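Local coordinates for protein PHOX (Pseudomonas fluorescens, PDB 4A9V) that hydrolyses phosphate monoesters as a beta-propeller alkaline phosphatase, using a cofactor of iron and calcium ions to catalyse phosphoryl transfer, at residues A[98-102]-A[103-107]; A[239-242]-A[243-246]; A[58-61]-A[62-65]; A[362-365]-A[366-369]; A[347-350]-A[351-354]. All coordinates share one frame; numbering follows the deposited sequence.

Contact 1: residues A[98-102]-A[103-107]; sequences YPHGG and MPQSA. With EDO (1,2-ethanediol), chain J.
The loop joining helix 94-97 to helix 107-115 folds back on itself here, so that His100 stacks on Gln105 and Tyr98 meets Pro104. A type I beta turn from Tyr98 to Gly101 starts the loop; an ethanediol, probably from the crystallisation liquor, donates through O2 to Tyr98 O at 2.8 Å. The Gln105 amide lies almost parallel to the imidazole, the planes 9° apart, with NE2 above the ring centre and 3.5 Å from His100 CG. CG of Gln105 adds a CH-pi contact over the same face, 4.1 Å from the ring centroid. On the opposite face sits Tyr98 CB, offset toward the rim, which leaves the imidazole sandwiched. In His100, chi1 of 54° brings the ring back over the turn, and its rotation about chi2 points ND1 at Gly102 N, 3.0 Å away and close to the ring plane. The other nitrogen, NE2, is bonded to Asp109, so both ring nitrogens are used. Tyr98 lays its OH against Pro104 CG at 3.5 Å, while the hydroxyl itself bonds to the backbone O of Asp109. Proline, rigid and apolar, suits this place between the tyrosine and helix 107-115. Glycine suits position 101, where phi is positive. Ser106 is the N-cap of that helix. The pattern is consistent with a neutral imidazole carrying its proton on NE2, toward Asp109 OD2, and keeping the ND1 lone pair for Gly102 N.

Contact 2: residues A[239-242]-A[243-246]; sequences NPNE and LNRH
The backbone winds through a short 3-10 helix, in which Leu243 N, Asn244 N and Arg245 N each bond to the carbonyl three residues earlier, at Pro240, Asn241 and Glu242. Glu242 then reaches along this short helix to two later side chains. Its CG is anti to the backbone N (chi1 -172°) and the chain bends at chi2, which brings the carboxylate round to the side chains of Arg245 and His246. OE1 takes NE of Arg245 at 2.8 Å in a salt bridge, and OE2 takes NE2 of His246 at 2.9 Å, with an N-H...O angle of 168°. Both donors point edge-on from their own planes but meet the carboxylate from above its plane. A water bonded to Glu242 OE2 and Arg245 NH2 bridges the two side chains, and Arg233 makes a further salt bridge with the carboxylate, through OE2. Arginine suits its place because the guanidinium also reaches Asp166 through NH1. On another side of the 3-10 turn a water links Asn241 OD1, at 2.8 Å, to Asn244 ND2; Asn241 ND2 bonds to Lys162 O, and Asn244 ND2 has Leu160 O as a second partner. This is a 3-10 turn whose buried carboxylate is held by arginine and histidine, in the loop that leads into strand 249-252 of the propeller.

Contact 3: residues A[58-61]-A[62-65]; sequences AAQE and VQFG
With CG turned anti to the backbone N (chi1 -179°) and a bend at chi2, Gln60 swings its amide toward the carbonyl of Phe64, past the turn that follows helix 57-60, while Gln63, extended beyond CG, runs back alongside Ala59. The side chains cross at about a right angle, their amide planes 67° apart. NE2 of Gln60 donates to Phe64 O at 3.1 Å; the acceptor lies in the amide plane, but the donor stands above the carbonyl plane. Its OE1 is taken by Trp38 NE1, so a single side chain ties the helix end to two stretches of loop. Gln63 lays CG against Ala59 O at 3.2 Å and brings NE2 to 3.9 Å from Ala59 CB, a small methyl that lets the amide come close. A water lies 2.8 Å from Gln63 OE1 and probably donates to it, and NE2 of Gln63 bonds to Pro47 O. In the backbone, Val62 N bonds to Ala59 O at 3.0 Å, and Gln63 N closes the type I turn on Gln60 O. With an alanine in place of Gln63, the Pro47 carbonyl would probably lose its amide donor and a gap would open beside Ala59. Glu61 forms a salt bridge with Arg111 of helix 107-115. Glutamine suits both inner positions because its amide gives and takes hydrogen bonds without bringing a charge into a buried turn, satisfying nearby main-chain carbonyls.

Contact 4: residues A[362-365]-A[366-369]; sequences ADQA and EVLI. With EDO (1,2-ethanediol), chain H.
Asp363 and Glu366 cross at about a right angle, their carboxylate planes 76° apart; Asp363 reaches forward and Glu366 back, each to a backbone N-H of the other segment. Asp363 holds CG between its backbone N and carbonyl carbon (chi1 53°), which sets OD1 in line to accept from Glu366 N at 2.9 Å. Glu366 stretches the other way, past Asp363, and its OE1 takes Ala362 N at 2.9 Å along a nearly straight bond, from above the carboxylate plane. On the way Glu366 CG passes 3.3 Å from Asp363 OD1, and its CD rests near the methyl of Ala362, small enough to allow this approach. The two acids remain apart: Asp363 OD1 and Glu366 OE2 are 4.6 Å from each other, while Asp363 OD2 binds His158. Gln364, bent at chi2, lays its amide by Val367, with OE1 3.7 Å from Val367 CB and bonded to His350 N. Its NE2 donates to an ethanediol, probably from the crystallisation liquor, and to Leu348 O. Within the helix, Ile369 N bonds to Ala365 O at 2.9 Å. This is an aspartate N-cap with the glutamate three residues on bonding to the N-H of the residue before the cap, related to a capping box but not one.

Contact 5: residues A[347-350]-A[351-354]; sequences ELTH and GKNG
The amide of Asn353 presents its edge to Glu347 O, ND2 donating at 3.0 Å almost exactly in the amide plane and onto a lone pair of that carbonyl. The Glu347 carboxylate is met by Lys352 NZ on the syn side of OE2, 34° out of its plane, at 3.3 Å, and more weakly at OE1, which makes a salt bridge. The imidazole of His350 stands oblique to Gly351 N and sends NE2 to Phe361 O. Lysine reaches the acid because its chain is extended beyond CG; it runs beside Thr349, pointing the same way, with CD 4.1 Å from Thr349 CG2. A type II beta turn from Thr349 to Lys352 brings these residues together, closed by Lys352 N to Thr349 O at 3.0 Å. Gly351 suits its third position, since a side chain there would press on the carbonyl of His350. A water joins Glu347 N to Asn353 ND2. Were Glu347 replaced by a glutamine, Lys352 NZ would probably lose its charged mate and be freer to swing into solvent. Because the ion pair is long and lies at the surface, it probably adds modestly to the turn, whose shape rests more on the shorter bonds made by Thr349 O and Asn353 ND2.

In the fold
All five contacts are local and follow one another along the chain, none nested or crossed. Contact 3 closes the end of helix 57-60 ahead of strand 68-76, and contact 1 closes the loop between helices 94-97 and 107-115; their centres are about 17 Å apart, and both pack against helix 107-115. Contact 2 lies in the loop before strand 249-252. Contact 5 turns the chain after strand 340-347, and contact 4 starts helix 364-369. The last two touch, their centres about 10 Å apart, while Ile369 of contact 4 packs on Asn244 of contact 2. Contacts 2, 4 and 5 thus bring the loop before strand 249-252 against the segment running from strand 340-347 into helix 364-369, away from the metal centre.

Contact 1: residues A[98-102]-A[103-107]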
loop_
_atom_site.group_PDB
_atom_site.type_symbol
_atom_site.label_atom_id
_atom_site.label_comp_id
_atom_site.label_asym_id
_atom_site.label_seq_id
_atom_site.Cartn_x
_atom_site.Cartn_y
_atom_site.Cartn_z
ATOM N N TYR A 98 5.475 23.509 -3.261
ATOM C CA TYR A 98 6.362 24.663 -3.405
ATOM C C TYR A 98 5.540 25.886 -3.810
ATOM O O TYR A 98 4.581 25.755 -4.564
ATOM C CB TYR A 98 7.409 24.397 -4.491
ATOM C CG TYR A 98 8.195 23.120 -4.298
ATOM C CD1 TYR A 98 9.006 22.934 -3.184
ATOM C CD2 TYR A 98 8.131 22.103 -5.239
ATOM C CE1 TYR A 98 9.782 21.795 -3.047
ATOM C CE2 TYR A 98 8.920 20.971 -5.129
ATOM C CZ TYR A 98 9.717 20.806 -4.018
ATOM O OH TYR A 98 10.448 19.637 -3.907
ATOM N N PRO A 99 6.015 27.092 -3.468
ATOM C CA PRO A 99 5.285 28.277 -3.936
ATOM C C PRO A 99 5.271 28.372 -5.456
ATOM O O PRO A 99 4.289 28.830 -6.038
ATOM C CB PRO A 99 6.063 29.451 -3.335
ATOM C CG PRO A 99 6.924 28.874 -2.273
ATOM C CD PRO A 99 7.169 27.435 -2.624
ATOM N N HIS A 100 6.360 27.935 -6.082
ATOM C CA HIS A 100 6.490 27.988 -7.532
ATOM C C HIS A 100 5.667 26.930 -8.228
ATOM O O HIS A 100 5.430 27.029 -9.435
ATOM C CB HIS A 100 7.961 27.893 -7.952
ATOM C CG HIS A 100 8.693 26.698 -7.386
ATOM N ND1 HIS A 100 8.492 25.444 -7.841
ATOM C CD2 HIS A 100 9.736 26.617 -6.465
ATOM C CE1 HIS A 100 9.362 24.609 -7.245
ATOM N NE2 HIS A 100 10.098 25.320 -6.377
ATOM N N GLY A 101 5.236 25.904 -7.494
ATOM C CA GLY A 101 4.332 24.898 -8.038
ATOM C C GLY A 101 4.934 23.956 -9.069
ATOM O O GLY A 101 4.199 23.238 -9.741
ATOM N N GLY A 102 6.261 23.924 -9.170
ATOM C CA GLY A 102 6.936 23.124 -10.190
ATOM C C GLY A 102 8.013 22.205 -9.636
ATOM O O GLY A 102 7.994 21.822 -8.459
ATOM N N MET A 103 8.934 21.808 -10.508
ATOM C CA MET A 103 9.996 20.881 -10.135
ATOM C C MET A 103 10.892 21.472 -9.056
ATOM O O MET A 103 11.099 22.675 -9.009
ATOM C CB MET A 103 10.841 20.537 -11.358
ATOM C CG MET A 103 10.071 19.761 -12.414
ATOM S SD MET A 103 9.591 18.135 -11.808
ATOM C CE MET A 103 8.513 17.582 -13.128
ATOM N N PRO A 104 11.564 20.607 -8.287
ATOM C CA PRO A 104 12.529 21.095 -7.312
ATOM C C PRO A 104 13.598 21.971 -7.969
ATOM O O PRO A 104 14.071 21.653 -9.063
ATOM C CB PRO A 104 13.146 19.805 -6.763
ATOM C CG PRO A 104 12.061 18.784 -6.911
ATOM C CD PRO A 104 11.359 19.152 -8.189
ATOM N N GLN A 105 13.979 23.050 -7.290
ATOM C CA GLN A 105 14.925 24.023 -7.835
ATOM C C GLN A 105 16.253 24.036 -7.098
ATOM O O GLN A 105 17.108 24.869 -7.382
ATOM C CB GLN A 105 14.323 25.422 -7.786
ATOM C CG GLN A 105 13.079 25.554 -8.630
ATOM C CD GLN A 105 12.495 26.951 -8.617
ATOM O OE1 GLN A 105 12.886 27.809 -7.821
ATOM N NE2 GLN A 105 11.477 27.148 -9.428
ATOM N N SER A 106 16.350 23.260 -6.028
ATOM C CA SER A 106 17.487 23.359 -5.131
ATOM C C SER A 106 17.598 22.090 -4.309
ATOM O O SER A 106 16.636 21.326 -4.196
ATOM C CB SER A 106 17.304 24.544 -4.188
ATOM O OG SER A 106 16.213 24.320 -3.316
ATOM N N ALA A 107 18.725 21.952 -3.621
ATOM C CA ALA A 107 18.891 20.921 -2.608
ATOM C C ALA A 107 17.837 21.017 -1.510
ATOM O O ALA A 107 17.301 20.000 -1.077
ATOM C CB ALA A 107 20.285 20.991 -2.006
HETATM C C1 EDO J . 0.554 27.943 -4.446
HETATM O O1 EDO J . 0.143 27.773 -3.084
HETATM C C2 EDO J . 1.498 26.810 -4.852
HETATM O O2 EDO J . 1.983 26.151 -3.670
#

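Contact 2: residues A[239-242]-A[243-246]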
loop_
_atom_site.group_PDB
_atom_site.type_symbol
_atom_site.label_atom_id
_atom_site.label_comp_id
_atom_site.label_asym_id
_atom_site.label_seq_id
_atom_site.Cartn_x
_atom_site.Cartn_y
_atom_site.Cartn_z
ATOM N N ASN A 239 25.931 6.874 -7.749
ATOM C CA ASN A 239 25.574 6.001 -6.637
ATOM C C ASN A 239 24.608 4.901 -7.061
ATOM O O ASN A 239 23.503 4.786 -6.525
ATOM C CB ASN A 239 24.952 6.822 -5.512
ATOM C CG ASN A 239 25.948 7.756 -4.872
ATOM O OD1 ASN A 239 26.910 7.312 -4.248
ATOM N ND2 ASN A 239 25.777 9.047 -5.097
ATOM N N PRO A 240 25.003 4.079 -8.045
ATOM C CA PRO A 240 24.057 3.101 -8.575
ATOM C C PRO A 240 23.538 2.100 -7.547
ATOM O O PRO A 240 22.398 1.654 -7.647
ATOM C CB PRO A 240 24.862 2.394 -9.669
ATOM C CG PRO A 240 26.286 2.598 -9.283
ATOM C CD PRO A 240 26.323 3.975 -8.687
ATOM N N ASN A 241 24.338 1.749 -6.547
ATOM C CA ASN A 241 23.870 0.769 -5.571
ATOM C C ASN A 241 22.839 1.340 -4.617
ATOM O O ASN A 241 22.166 0.576 -3.920
ATOM C CB ASN A 241 25.010 0.159 -4.763
ATOM C CG ASN A 241 25.832 -0.835 -5.559
ATOM O OD1 ASN A 241 25.489 -1.197 -6.688
ATOM N ND2 ASN A 241 26.889 -1.332 -4.944
ATOM N N GLU A 242 22.640 2.656 -4.620
ATOM C CA GLU A 242 21.549 3.210 -3.822
ATOM C C GLU A 242 20.201 2.650 -4.269
ATOM O O GLU A 242 19.313 2.466 -3.442
ATOM C CB GLU A 242 21.541 4.740 -3.851
ATOM C CG GLU A 242 20.551 5.377 -2.877
ATOM C CD GLU A 242 20.912 5.210 -1.412
ATOM O OE1 GLU A 242 22.011 4.697 -1.110
ATOM O OE2 GLU A 242 20.085 5.603 -0.553
ATOM N N LEU A 243 20.064 2.311 -5.552
ATOM C CA LEU A 243 18.825 1.699 -6.043
ATOM C C LEU A 243 18.497 0.402 -5.300
ATOM O O LEU A 243 17.334 0.002 -5.226
ATOM C CB LEU A 243 18.951 1.430 -7.546
ATOM C CG LEU A 243 17.627 1.222 -8.288
ATOM C CD1 LEU A 243 16.875 2.535 -8.427
ATOM C CD2 LEU A 243 17.848 0.582 -9.648
ATOM N N ASN A 244 19.522 -0.297 -4.820
ATOM C CA ASN A 244 19.328 -1.588 -4.171
ATOM C C ASN A 244 18.903 -1.472 -2.715
ATOM O O ASN A 244 18.452 -2.451 -2.121
ATOM C CB ASN A 244 20.599 -2.423 -4.258
ATOM C CG ASN A 244 20.986 -2.734 -5.677
ATOM O OD1 ASN A 244 20.131 -2.854 -6.548
ATOM N ND2 ASN A 244 22.284 -2.843 -5.925
ATOM N N ARG A 245 19.040 -0.277 -2.148
ATOM C CA ARG A 245 18.826 -0.048 -0.724
ATOM C C ARG A 245 17.409 0.472 -0.440
ATOM O O ARG A 245 17.087 0.824 0.697
ATOM C CB ARG A 245 19.905 0.894 -0.194
ATOM C CG ARG A 245 21.277 0.219 -0.155
ATOM C CD ARG A 245 22.430 1.135 -0.513
ATOM N NE ARG A 245 22.521 2.308 0.353
ATOM C CZ ARG A 245 23.069 2.304 1.561
ATOM N NH1 ARG A 245 23.605 1.197 2.051
ATOM N NH2 ARG A 245 23.079 3.415 2.281
ATOM N N HIS A 246 16.552 0.370 -1.453
ATOM C CA HIS A 246 15.140 0.725 -1.386
ATOM C C HIS A 246 14.354 -0.293 -2.173
ATOM O O HIS A 246 14.919 -1.068 -2.957
ATOM C CB HIS A 246 14.923 2.137 -1.936
ATOM C CG HIS A 246 15.749 3.175 -1.237
ATOM N ND1 HIS A 246 15.392 3.694 -0.037
ATOM C CD2 HIS A 246 17.033 3.631 -1.502
ATOM C CE1 HIS A 246 16.394 4.476 0.412
ATOM N NE2 HIS A 246 17.401 4.426 -0.475
HETATM O O HOH W 1 23.745 -2.632 -8.410
HETATM O O HOH W 2 21.325 5.756 1.894
#

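Contact 3: residues A[58-61]-A[62-65]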
loop_
_atom_site.group_PDB
_atom_site.type_symbol
_atom_site.label_atom_id
_atom_site.label_comp_id
_atom_site.label_asym_id
_atom_site.label_seq_id
_atom_site.Cartn_x
_atom_site.Cartn_y
_atom_site.Cartn_z
ATOM N N ALA A 58 12.845 21.789 6.892
ATOM C CA ALA A 58 12.974 21.453 8.304
ATOM C C ALA A 58 11.613 21.398 8.995
ATOM O O ALA A 58 11.371 20.534 9.832
ATOM C CB ALA A 58 13.885 22.448 9.004
ATOM N N ALA A 59 10.717 22.310 8.631
ATOM C CA ALA A 59 9.360 22.260 9.154
ATOM C C ALA A 59 8.630 21.003 8.697
ATOM O O ALA A 59 7.948 20.359 9.480
ATOM C CB ALA A 59 8.581 23.501 8.750
ATOM N N GLN A 60 8.781 20.640 7.428
ATOM C CA GLN A 60 8.073 19.480 6.911
ATOM C C GLN A 60 8.555 18.191 7.583
ATOM O O GLN A 60 7.767 17.263 7.765
ATOM C CB GLN A 60 8.212 19.387 5.390
ATOM C CG GLN A 60 7.471 18.207 4.771
ATOM C CD GLN A 60 5.967 18.277 4.950
ATOM O OE1 GLN A 60 5.273 19.019 4.263
ATOM N NE2 GLN A 60 5.455 17.491 5.881
ATOM N N GLU A 61 9.805 18.186 8.051
ATOM C CA GLU A 61 10.340 17.038 8.783
ATOM C C GLU A 61 9.695 16.833 10.149
ATOM O O GLU A 61 9.861 15.767 10.739
ATOM C CB GLU A 61 11.863 17.146 8.926
ATOM C CG GLU A 61 12.582 16.963 7.593
ATOM C CD GLU A 61 14.076 17.244 7.630
ATOM O OE1 GLU A 61 14.576 17.842 8.604
ATOM O OE2 GLU A 61 14.731 17.043 6.585
ATOM N N VAL A 62 8.944 17.825 10.633
ATOM C CA VAL A 62 8.229 17.716 11.907
ATOM C C VAL A 62 6.724 17.956 11.739
ATOM O O VAL A 62 6.010 18.204 12.710
ATOM C CB VAL A 62 8.804 18.663 12.993
ATOM C CG1 VAL A 62 10.220 18.243 13.357
ATOM C CG2 VAL A 62 8.760 20.118 12.552
ATOM N N GLN A 63 6.248 17.809 10.505
ATOM C CA GLN A 63 4.831 17.928 10.175
ATOM C C GLN A 63 4.350 16.630 9.541
ATOM O O GLN A 63 5.117 15.915 8.901
ATOM C CB GLN A 63 4.603 19.081 9.189
ATOM C CG GLN A 63 4.806 20.454 9.808
ATOM C CD GLN A 63 5.002 21.552 8.779
ATOM O OE1 GLN A 63 5.445 21.313 7.645
ATOM N NE2 GLN A 63 4.755 22.782 9.200
ATOM N N PHE A 64 3.070 16.335 9.728
ATOM C CA PHE A 64 2.434 15.219 9.051
ATOM C C PHE A 64 2.788 15.266 7.563
ATOM O O PHE A 64 2.731 16.318 6.930
ATOM C CB PHE A 64 0.918 15.291 9.246
ATOM C CG PHE A 64 0.198 14.017 8.917
ATOM C CD1 PHE A 64 0.272 12.929 9.773
ATOM C CD2 PHE A 64 -0.609 13.934 7.800
ATOM C CE1 PHE A 64 -0.431 11.774 9.506
ATOM C CE2 PHE A 64 -1.314 12.777 7.520
ATOM C CZ PHE A 64 -1.218 11.691 8.372
ATOM N N GLY A 65 3.171 14.116 7.020
ATOM C CA GLY A 65 3.637 14.044 5.646
ATOM C C GLY A 65 2.504 14.167 4.652
ATOM O O GLY A 65 1.336 14.349 5.013
HETATM O O HOH W 3 3.633 21.574 5.574
#

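Contact 4: residues A[362-365]-A[366-369]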
loop_
_atom_site.group_PDB
_atom_site.type_symbol
_atom_site.label_atom_id
_atom_site.label_comp_id
_atom_site.label_asym_id
_atom_site.label_seq_id
_atom_site.Cartn_x
_atom_site.Cartn_y
_atom_site.Cartn_z
ATOM N N ALA A 362 24.461 -15.140 -7.443
ATOM C CA ALA A 362 25.676 -15.638 -6.806
ATOM C C ALA A 362 25.388 -16.272 -5.449
ATOM O O ALA A 362 26.156 -17.101 -4.961
ATOM C CB ALA A 362 26.685 -14.512 -6.652
ATOM N N ASP A 363 24.350 -15.777 -4.788
ATOM C CA ASP A 363 24.090 -16.107 -3.395
ATOM C C ASP A 363 22.664 -15.684 -3.049
ATOM O O ASP A 363 21.958 -15.133 -3.890
ATOM C CB ASP A 363 25.105 -15.409 -2.483
ATOM C CG ASP A 363 25.180 -13.914 -2.728
ATOM O OD1 ASP A 363 24.138 -13.297 -3.003
ATOM O OD2 ASP A 363 26.291 -13.350 -2.656
ATOM N N GLN A 364 22.227 -15.989 -1.832
ATOM C CA GLN A 364 20.852 -15.733 -1.441
ATOM C C GLN A 364 20.570 -14.236 -1.345
ATOM O O GLN A 364 19.471 -13.798 -1.666
ATOM C CB GLN A 364 20.539 -16.428 -0.115
ATOM C CG GLN A 364 19.114 -16.210 0.375
ATOM C CD GLN A 364 18.057 -16.771 -0.559
ATOM O OE1 GLN A 364 18.358 -17.490 -1.510
ATOM N NE2 GLN A 364 16.797 -16.488 -0.247
ATOM N N ALA A 365 21.569 -13.434 -0.995
ATOM C CA ALA A 365 21.372 -11.986 -0.980
ATOM C C ALA A 365 20.915 -11.484 -2.343
ATOM O O ALA A 365 19.997 -10.667 -2.440
ATOM C CB ALA A 365 22.647 -11.283 -0.557
ATOM N N GLU A 366 21.561 -11.958 -3.401
ATOM C CA GLU A 366 21.187 -11.541 -4.750
ATOM C C GLU A 366 19.796 -12.005 -5.162
ATOM O O GLU A 366 19.091 -11.302 -5.877
ATOM C CB GLU A 366 22.231 -12.020 -5.757
ATOM C CG GLU A 366 23.574 -11.343 -5.560
ATOM C CD GLU A 366 24.553 -11.564 -6.700
ATOM O OE1 GLU A 366 24.211 -12.245 -7.692
ATOM O OE2 GLU A 366 25.643 -10.956 -6.646
ATOM N N VAL A 367 19.399 -13.188 -4.708
ATOM C CA VAL A 367 18.039 -13.664 -4.918
ATOM C C VAL A 367 17.028 -12.664 -4.362
ATOM O O VAL A 367 16.011 -12.380 -4.996
ATOM C CB VAL A 367 17.835 -15.060 -4.294
ATOM C CG1 VAL A 367 16.387 -15.503 -4.428
ATOM C CG2 VAL A 367 18.767 -16.071 -4.947
ATOM N N LEU A 368 17.308 -12.129 -3.181
ATOM C CA LEU A 368 16.382 -11.212 -2.520
ATOM C C LEU A 368 16.410 -9.813 -3.145
ATOM O O LEU A 368 15.363 -9.218 -3.406
ATOM C CB LEU A 368 16.711 -11.140 -1.028
ATOM C CG LEU A 368 16.525 -12.462 -0.281
ATOM C CD1 LEU A 368 17.190 -12.384 1.082
ATOM C CD2 LEU A 368 15.056 -12.820 -0.167
ATOM N N ILE A 369 17.604 -9.302 -3.425
ATOM C CA ILE A 369 17.752 -7.987 -4.040
ATOM C C ILE A 369 17.098 -7.984 -5.426
ATOM O O ILE A 369 16.510 -6.988 -5.846
ATOM C CB ILE A 369 19.242 -7.591 -4.112
ATOM C CG1 ILE A 369 19.837 -7.469 -2.703
ATOM C CG2 ILE A 369 19.423 -6.289 -4.877
ATOM C CD1 ILE A 369 21.352 -7.462 -2.676
HETATM C C1 EDO H . 16.207 -16.061 5.097
HETATM O O1 EDO H . 16.387 -17.131 6.048
HETATM C C2 EDO H . 16.633 -16.535 3.711
HETATM O O2 EDO H . 16.438 -15.508 2.726
#

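Contact 5: residues A[347-350]-A[351-354]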
loop_
_atom_site.group_PDB
_atom_site.type_symbol
_atom_site.label_atom_id
_atom_site.label_comp_id
_atom_site.label_asym_id
_atom_site.label_seq_id
_atom_site.Cartn_x
_atom_site.Cartn_y
_atom_site.Cartn_z
ATOM N N GLU A 347 9.394 -21.666 -3.976
ATOM C CA GLU A 347 10.446 -21.105 -3.140
ATOM C C GLU A 347 11.483 -20.314 -3.947
ATOM O O GLU A 347 11.987 -20.790 -4.968
ATOM C CB GLU A 347 11.123 -22.282 -2.447
ATOM C CG GLU A 347 12.136 -21.964 -1.383
ATOM C CD GLU A 347 12.688 -23.231 -0.759
ATOM O OE1 GLU A 347 11.977 -24.265 -0.771
ATOM O OE2 GLU A 347 13.654 -23.102 -0.005
ATOM N N LEU A 348 11.874 -19.153 -3.426
ATOM C CA LEU A 348 12.968 -18.372 -3.975
ATOM C C LEU A 348 14.183 -18.532 -3.070
ATOM O O LEU A 348 14.404 -17.758 -2.130
ATOM C CB LEU A 348 12.558 -16.905 -4.086
ATOM C CG LEU A 348 11.310 -16.657 -4.936
ATOM C CD1 LEU A 348 11.018 -15.167 -5.009
ATOM C CD2 LEU A 348 11.451 -17.249 -6.329
ATOM N N THR A 349 14.944 -19.580 -3.355
ATOM C CA THR A 349 16.053 -20.010 -2.516
ATOM C C THR A 349 17.236 -20.346 -3.407
ATOM O O THR A 349 17.122 -21.170 -4.309
ATOM C CB THR A 349 15.660 -21.254 -1.702
ATOM O OG1 THR A 349 14.630 -20.894 -0.772
ATOM C CG2 THR A 349 16.859 -21.827 -0.945
ATOM N N HIS A 350 18.369 -19.708 -3.158
ATOM C CA HIS A 350 19.569 -19.998 -3.915
ATOM C C HIS A 350 19.887 -21.465 -3.839
ATOM O O HIS A 350 19.919 -22.044 -2.751
ATOM C CB HIS A 350 20.730 -19.183 -3.379
ATOM C CG HIS A 350 21.953 -19.250 -4.243
ATOM N ND1 HIS A 350 22.874 -20.219 -4.103
ATOM C CD2 HIS A 350 22.287 -18.554 -5.399
ATOM C CE1 HIS A 350 23.825 -20.064 -5.042
ATOM N NE2 HIS A 350 23.477 -19.026 -5.820
ATOM N N GLY A 351 20.090 -22.084 -4.999
ATOM C CA GLY A 351 20.381 -23.515 -5.075
ATOM C C GLY A 351 19.172 -24.391 -5.369
ATOM O O GLY A 351 19.290 -25.616 -5.403
ATOM N N LYS A 352 17.989 -23.788 -5.415
ATOM C CA LYS A 352 16.755 -24.524 -5.693
ATOM C C LYS A 352 16.033 -23.944 -6.911
ATOM O O LYS A 352 16.144 -22.757 -7.197
ATOM C CB LYS A 352 15.827 -24.478 -4.477
ATOM C CG LYS A 352 16.328 -25.242 -3.263
ATOM C CD LYS A 352 15.229 -25.371 -2.221
ATOM C CE LYS A 352 15.657 -26.223 -1.038
ATOM N NZ LYS A 352 14.624 -26.213 0.034
ATOM N N ASN A 353 15.220 -24.767 -7.567
ATOM C CA ASN A 353 14.309 -24.302 -8.616
ATOM C C ASN A 353 15.040 -23.540 -9.722
ATOM O O ASN A 353 14.449 -22.724 -10.425
ATOM C CB ASN A 353 13.199 -23.427 -8.021
ATOM C CG ASN A 353 12.278 -24.202 -7.103
ATOM O OD1 ASN A 353 11.952 -25.364 -7.372
ATOM N ND2 ASN A 353 11.810 -23.549 -6.040
ATOM N N GLY A 354 16.296 -23.905 -9.949
ATOM C CA GLY A 354 17.069 -23.337 -11.052
ATOM C C GLY A 354 17.625 -21.951 -10.770
ATOM O O GLY A 354 18.158 -21.297 -11.669
HETATM O O HOH W 4 9.428 -24.766 -4.333
#